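Local coordinates for uncharacterized protein Rv2277c (Mycobacterium tuberculosis, PDB 5VUG) that probably hydrolyses phosphoric diesters, as a TIM-barrel domain of the glycerophosphodiester phosphodiesterase family whose own substrate is not established, at residues 54-59 against 105-110; 15-20 against 43-48. One frame throughout, in Å; residues are numbered along the deposited sequence.

Interaction 1 of 2, residues 54-59 against 105-110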
loop_
_atom_site.group_PDB
_atom_site.type_symbol
_atom_site.label_atom_id
_atom_site.label_comp_id
_atom_site.label_asym_id
_atom_site.label_seq_id
_atom_site.Cartn_x
_atom_site.Cartn_y
_atom_site.Cartn_z
ATOM N N PRO A 54 -7.776 34.823 11.740
ATOM C CA PRO A 54 -7.716 33.382 12.016
ATOM C C PRO A 54 -8.456 33.059 13.307
ATOM O O PRO A 54 -8.321 33.761 14.316
ATOM C CB PRO A 54 -6.210 33.104 12.145
ATOM C CG PRO A 54 -5.568 34.206 11.330
ATOM C CD PRO A 54 -6.438 35.420 11.585
ATOM N N VAL A 55 -9.262 31.994 13.253
ATOM C CA VAL A 55 -10.022 31.475 14.388
ATOM C C VAL A 55 -9.770 29.970 14.472
ATOM O O VAL A 55 -9.254 29.349 13.540
ATOM C CB VAL A 55 -11.542 31.774 14.278
ATOM C CG1 VAL A 55 -11.807 33.282 14.228
ATOM C CG2 VAL A 55 -12.162 31.070 13.061
ATOM N N LEU A 56 -10.127 29.376 15.609
ATOM C CA LEU A 56 -9.962 27.935 15.801
ATOM C C LEU A 56 -11.278 27.237 15.481
ATOM O O LEU A 56 -12.298 27.503 16.123
ATOM C CB LEU A 56 -9.529 27.589 17.226
ATOM C CG LEU A 56 -8.240 28.222 17.747
ATOM C CD1 LEU A 56 -7.818 27.505 19.026
ATOM C CD2 LEU A 56 -7.121 28.165 16.689
ATOM N N TYR A 57 -11.251 26.350 14.485
ATOM C CA TYR A 57 -12.424 25.570 14.108
ATOM C C TYR A 57 -11.975 24.472 13.154
ATOM O O TYR A 57 -11.216 24.738 12.217
ATOM C CB TYR A 57 -13.533 26.436 13.478
ATOM C CG TYR A 57 -14.833 25.677 13.413
ATOM C CD1 TYR A 57 -15.548 25.394 14.578
ATOM C CD2 TYR A 57 -15.324 25.194 12.208
ATOM C CE1 TYR A 57 -16.730 24.679 14.537
ATOM C CE2 TYR A 57 -16.510 24.467 12.163
ATOM C CZ TYR A 57 -17.198 24.209 13.341
ATOM O OH TYR A 57 -18.362 23.475 13.357
ATOM N N ARG A 58 -12.393 23.235 13.412
ATOM C CA ARG A 58 -11.946 22.090 12.612
ATOM C C ARG A 58 -12.907 21.688 11.486
ATOM O O ARG A 58 -12.462 21.496 10.344
ATOM C CB ARG A 58 -11.583 20.907 13.520
ATOM C CG ARG A 58 -11.224 19.614 12.812
ATOM C CD ARG A 58 -12.370 18.626 12.733
ATOM N NE ARG A 58 -13.040 18.360 14.011
ATOM C CZ ARG A 58 -14.136 17.608 14.097
ATOM N NH1 ARG A 58 -14.638 17.064 12.995
ATOM N NH2 ARG A 58 -14.733 17.401 15.259
ATOM N N PRO A 59 -14.208 21.525 11.738
ATOM C CA PRO A 59 -15.095 21.026 10.677
ATOM C C PRO A 59 -15.240 22.008 9.520
ATOM O O PRO A 59 -14.945 23.201 9.622
ATOM C CB PRO A 59 -16.433 20.830 11.398
ATOM C CG PRO A 59 -16.059 20.621 12.826
ATOM C CD PRO A 59 -14.896 21.557 13.042
ATOM N N PRO A 105 -17.133 29.798 23.413
ATOM C CA PRO A 105 -17.225 30.382 22.069
ATOM C C PRO A 105 -16.046 29.997 21.188
ATOM O O PRO A 105 -15.000 29.545 21.653
ATOM C CB PRO A 105 -17.227 31.892 22.332
ATOM C CG PRO A 105 -16.599 32.057 23.667
ATOM C CD PRO A 105 -16.918 30.815 24.454
ATOM N N ILE A 106 -16.220 30.212 19.888
ATOM C CA ILE A 106 -15.085 30.124 18.963
ATOM C C ILE A 106 -14.058 31.185 19.338
ATOM O O ILE A 106 -14.394 32.378 19.365
ATOM C CB ILE A 106 -15.520 30.316 17.503
ATOM C CG1 ILE A 106 -16.445 29.184 17.045
ATOM C CG2 ILE A 106 -14.290 30.451 16.591
ATOM C CD1 ILE A 106 -17.016 29.408 15.644
ATOM N N PRO A 107 -12.796 30.808 19.595
ATOM C CA PRO A 107 -11.762 31.807 19.892
ATOM C C PRO A 107 -10.957 32.199 18.661
ATOM O O PRO A 107 -10.856 31.429 17.700
ATOM C CB PRO A 107 -10.862 31.059 20.878
ATOM C CG PRO A 107 -10.898 29.609 20.327
ATOM C CD PRO A 107 -12.292 29.424 19.744
ATOM N N THR A 108 -10.344 33.377 18.688
ATOM C CA THR A 108 -9.382 33.688 17.647
ATOM C C THR A 108 -8.085 32.931 17.920
ATOM O O THR A 108 -7.806 32.512 19.051
ATOM C CB THR A 108 -9.065 35.187 17.612
ATOM O OG1 THR A 108 -8.466 35.596 18.858
ATOM C CG2 THR A 108 -10.317 36.014 17.328
ATOM N N LEU A 109 -7.286 32.750 16.860
ATOM C CA LEU A 109 -5.953 32.185 17.046
ATOM C C LEU A 109 -5.151 33.030 18.024
ATOM O O LEU A 109 -4.422 32.497 18.870
ATOM C CB LEU A 109 -5.234 32.079 15.702
ATOM C CG LEU A 109 -3.761 31.643 15.768
ATOM C CD1 LEU A 109 -3.610 30.236 16.337
ATOM C CD2 LEU A 109 -3.150 31.730 14.376
ATOM N N GLU A 110 -5.296 34.355 17.935
ATOM C CA GLU A 110 -4.568 35.255 18.824
ATOM C C GLU A 110 -4.947 35.016 20.285
ATOM O O GLU A 110 -4.071 34.964 21.164
ATOM C CB GLU A 110 -4.821 36.704 18.390
ATOM C CG GLU A 110 -4.020 37.749 19.137
ATOM C CD GLU A 110 -3.727 38.998 18.301
ATOM O OE1 GLU A 110 -3.070 39.911 18.835
ATOM O OE2 GLU A 110 -4.129 39.068 17.115
HETATM O O HOH W 1 -6.309 35.498 15.403
#

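Interaction 2 of 2, residues 15-20 against 43-48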
loop_
_atom_site.group_PDB
_atom_site.type_symbol
_atom_site.label_atom_id
_atom_site.label_comp_id
_atom_site.label_asym_id
_atom_site.label_seq_id
_atom_site.Cartn_x
_atom_site.Cartn_y
_atom_site.Cartn_z
ATOM N N ALA A 15 -1.899 17.922 22.966
ATOM C CA ALA A 15 -3.362 17.887 23.077
ATOM C C ALA A 15 -4.000 18.084 21.703
ATOM O O ALA A 15 -3.930 19.177 21.127
ATOM C CB ALA A 15 -3.854 18.951 24.054
ATOM N N HIS A 16 -4.662 17.041 21.199
ATOM C CA HIS A 16 -5.252 17.080 19.863
ATOM C C HIS A 16 -6.511 17.943 19.853
ATOM O O HIS A 16 -7.500 17.612 20.515
ATOM C CB HIS A 16 -5.606 15.659 19.436
ATOM C CG HIS A 16 -6.107 15.560 18.032
ATOM N ND1 HIS A 16 -7.146 14.730 17.675
ATOM C CD2 HIS A 16 -5.709 16.177 16.894
ATOM C CE1 HIS A 16 -7.377 14.845 16.378
ATOM N NE2 HIS A 16 -6.516 15.714 15.877
ATOM N N ARG A 17 -6.494 19.022 19.062
ATOM C CA ARG A 17 -7.581 20.011 19.053
ATOM C C ARG A 17 -7.841 20.538 20.462
ATOM O O ARG A 17 -8.984 20.776 20.860
ATOM C CB ARG A 17 -8.871 19.476 18.423
ATOM C CG ARG A 17 -8.687 18.651 17.164
ATOM C CD ARG A 17 -10.045 18.115 16.735
ATOM N NE ARG A 17 -9.931 17.087 15.713
ATOM C CZ ARG A 17 -10.824 16.127 15.533
ATOM N NH1 ARG A 17 -10.641 15.230 14.581
ATOM N NH2 ARG A 17 -11.903 16.065 16.310
ATOM N N ALA A 18 -6.756 20.707 21.226
ATOM C CA ALA A 18 -6.791 21.142 22.617
ATOM C C ALA A 18 -7.407 20.108 23.550
ATOM O O ALA A 18 -7.750 20.436 24.691
ATOM C CB ALA A 18 -7.439 22.527 22.799
ATOM N N GLY A 19 -7.522 18.857 23.100
ATOM C CA GLY A 19 -8.008 17.781 23.945
ATOM C C GLY A 19 -9.488 17.494 23.789
ATOM O O GLY A 19 -10.254 17.581 24.758
ATOM N N THR A 20 -9.866 17.072 22.576
ATOM C CA THR A 20 -11.259 16.998 22.141
ATOM C C THR A 20 -12.127 16.080 23.013
ATOM O O THR A 20 -13.345 16.286 23.098
ATOM C CB THR A 20 -11.266 16.586 20.660
ATOM O OG1 THR A 20 -12.605 16.439 20.182
ATOM C CG2 THR A 20 -10.527 15.294 20.458
ATOM N N TRP A 43 -2.137 21.270 19.887
ATOM C CA TRP A 43 -2.486 21.113 18.477
ATOM C C TRP A 43 -3.846 21.771 18.246
ATOM O O TRP A 43 -4.840 21.375 18.860
ATOM C CB TRP A 43 -2.556 19.619 18.129
ATOM C CG TRP A 43 -2.938 19.313 16.699
ATOM C CD1 TRP A 43 -4.173 19.479 16.107
ATOM C CD2 TRP A 43 -2.083 18.767 15.688
ATOM N NE1 TRP A 43 -4.123 19.074 14.791
ATOM C CE2 TRP A 43 -2.854 18.640 14.505
ATOM C CE3 TRP A 43 -0.737 18.380 15.664
ATOM C CZ2 TRP A 43 -2.320 18.146 13.312
ATOM C CZ3 TRP A 43 -0.206 17.889 14.476
ATOM C CH2 TRP A 43 -0.998 17.783 13.311
ATOM N N LEU A 44 -3.899 22.755 17.352
ATOM C CA LEU A 44 -5.095 23.567 17.163
ATOM C C LEU A 44 -5.430 23.627 15.679
ATOM O O LEU A 44 -4.524 23.711 14.839
ATOM C CB LEU A 44 -4.842 24.989 17.679
ATOM C CG LEU A 44 -4.391 25.124 19.141
ATOM C CD1 LEU A 44 -3.972 26.549 19.455
ATOM C CD2 LEU A 44 -5.493 24.633 20.102
ATOM N N THR A 45 -6.721 23.611 15.340
ATOM C CA THR A 45 -7.139 23.653 13.940
ATOM C C THR A 45 -7.569 25.075 13.606
ATOM O O THR A 45 -8.391 25.652 14.322
ATOM C CB THR A 45 -8.314 22.708 13.660
ATOM O OG1 THR A 45 -8.207 21.527 14.461
ATOM C CG2 THR A 45 -8.316 22.337 12.186
ATOM N N VAL A 46 -7.035 25.632 12.516
ATOM C CA VAL A 46 -7.163 27.059 12.223
ATOM C C VAL A 46 -7.883 27.266 10.890
ATOM O O VAL A 46 -7.552 26.622 9.885
ATOM C CB VAL A 46 -5.795 27.766 12.227
ATOM C CG1 VAL A 46 -5.988 29.276 12.188
ATOM C CG2 VAL A 46 -4.979 27.339 13.457
ATOM N N GLN A 47 -8.877 28.154 10.896
ATOM C CA GLN A 47 -9.557 28.648 9.697
ATOM C C GLN A 47 -9.601 30.171 9.788
ATOM O O GLN A 47 -9.137 30.758 10.767
ATOM C CB GLN A 47 -10.940 27.992 9.513
ATOM C CG GLN A 47 -10.853 26.467 9.342
ATOM C CD GLN A 47 -12.176 25.846 8.933
ATOM O OE1 GLN A 47 -12.757 26.227 7.914
ATOM N NE2 GLN A 47 -12.658 24.887 9.717
ATOM N N VAL A 48 -10.109 30.841 8.759
ATOM C CA VAL A 48 -10.094 32.300 8.731
ATOM C C VAL A 48 -11.500 32.851 8.495
ATOM O O VAL A 48 -12.267 32.329 7.675
ATOM C CB VAL A 48 -9.052 32.860 7.728
ATOM C CG1 VAL A 48 -9.381 32.471 6.273
ATOM C CG2 VAL A 48 -8.918 34.367 7.872
#

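Interaction 1 of 2, residues 54-59 against 105-110
V55 of the strand 54-56 forms a single backbone bridge with T108, its CA 4.0 Å from the CA of T108, and two main-chain bonds flank that pair. L56 N gives its hydrogen to P107 O at 3.0 Å. L109 N reaches P54 O at 2.9 Å; this bond is straight at hydrogen (170°), but the donor stands 46° out of the carbonyl plane. A water adds a second grip on P54 O, donating to it at 2.9 Å, and accepts from E110 N, so this strand carbonyl holds L109 N directly and E110 N, the next amide of the helix 109-114, through the water.

The side chains fill in around this single bridge. L56 lies across the P107 ring at about a right angle, with L56 CB 3.9 Å from P107 CG, and its CD2 branch goes on to meet CD1 of L109. P54 packs its CB 3.8 Å from L109 CB. I106 swings CG2 anti to its own backbone N, which lays that methyl 3.8 Å from V55 CB and 3.6 Å from L56 O. P54 also rests on the helix 134-145, and L56 on L44 and V46 of the strand 41-48.

T108 N-caps the helix with its side chain, and T108 N bonds to Q111 OE1, as in a capping box; the strand 54-56 it bridges pairs antiparallel with the TIM-barrel strand 41-48.

Interaction 2 of 2, residues 15-20 against 43-48
This is a parallel strand contact within a beta-alpha-beta unit of the TIM barrel: the strand 12-16 runs parallel to the strand 41-48, with the helix 28-36 between them in sequence. W43 N donates to A15 O at 3.0 Å, the donor tilted 29° from the carbonyl plane. A type II turn from A15 to A18 then takes the chain off the strand and brings A18 N back to A15 O from the opposite face of that carbonyl, so one oxygen serves both the neighbouring strand and the turn. A18 N also makes a weak bond to W43 O. A18 CB, at the close of the turn, meets L44 CD2 at 3.9 Å, beside I31 of the helix.

H16 and W43 run side by side, both with CG anti to the backbone N, which makes the two rings project the same way and meet. They form a T-shaped pair, the imidazole edge directed at the five-membered ring of W43 with the planes at 62°. The polar ends of H16 are taken up elsewhere: ND1 bonds to D271, and NE2 to a glycerol probably left from the crystallisation liquor. R17 lies alongside T45 and is salt-bridged to E25, while its CG sits 3.8 Å above the centre of the imidazole plane. The edge atom of that imidazole, H16 CD2, comes 3.7 Å from W43 CD1.

How the interactions relate
From the N terminus, the strand 12-16 comes first, and interaction 2 closes the loop that runs through the helix 28-36 to the strand 41-48. The chain then turns back into the strand 54-56, antiparallel to 41-48, where interaction 1 opens; it closes some fifty residues later, where the helix 109-114 begins. The two loops are therefore in series, neither nesting nor crossing. Their centres are about 8 Å apart and the strand 41-48 joins them: V55 N is 2.8 Å from Q47 O, a probable hydrogen bond, and Q47 NE2 likewise reaches P59 O. E25 salt-bridges both R17 and R58, probably offsetting the two close arginines. Together they connect barrel strand, the short strand 54-56 and helix start.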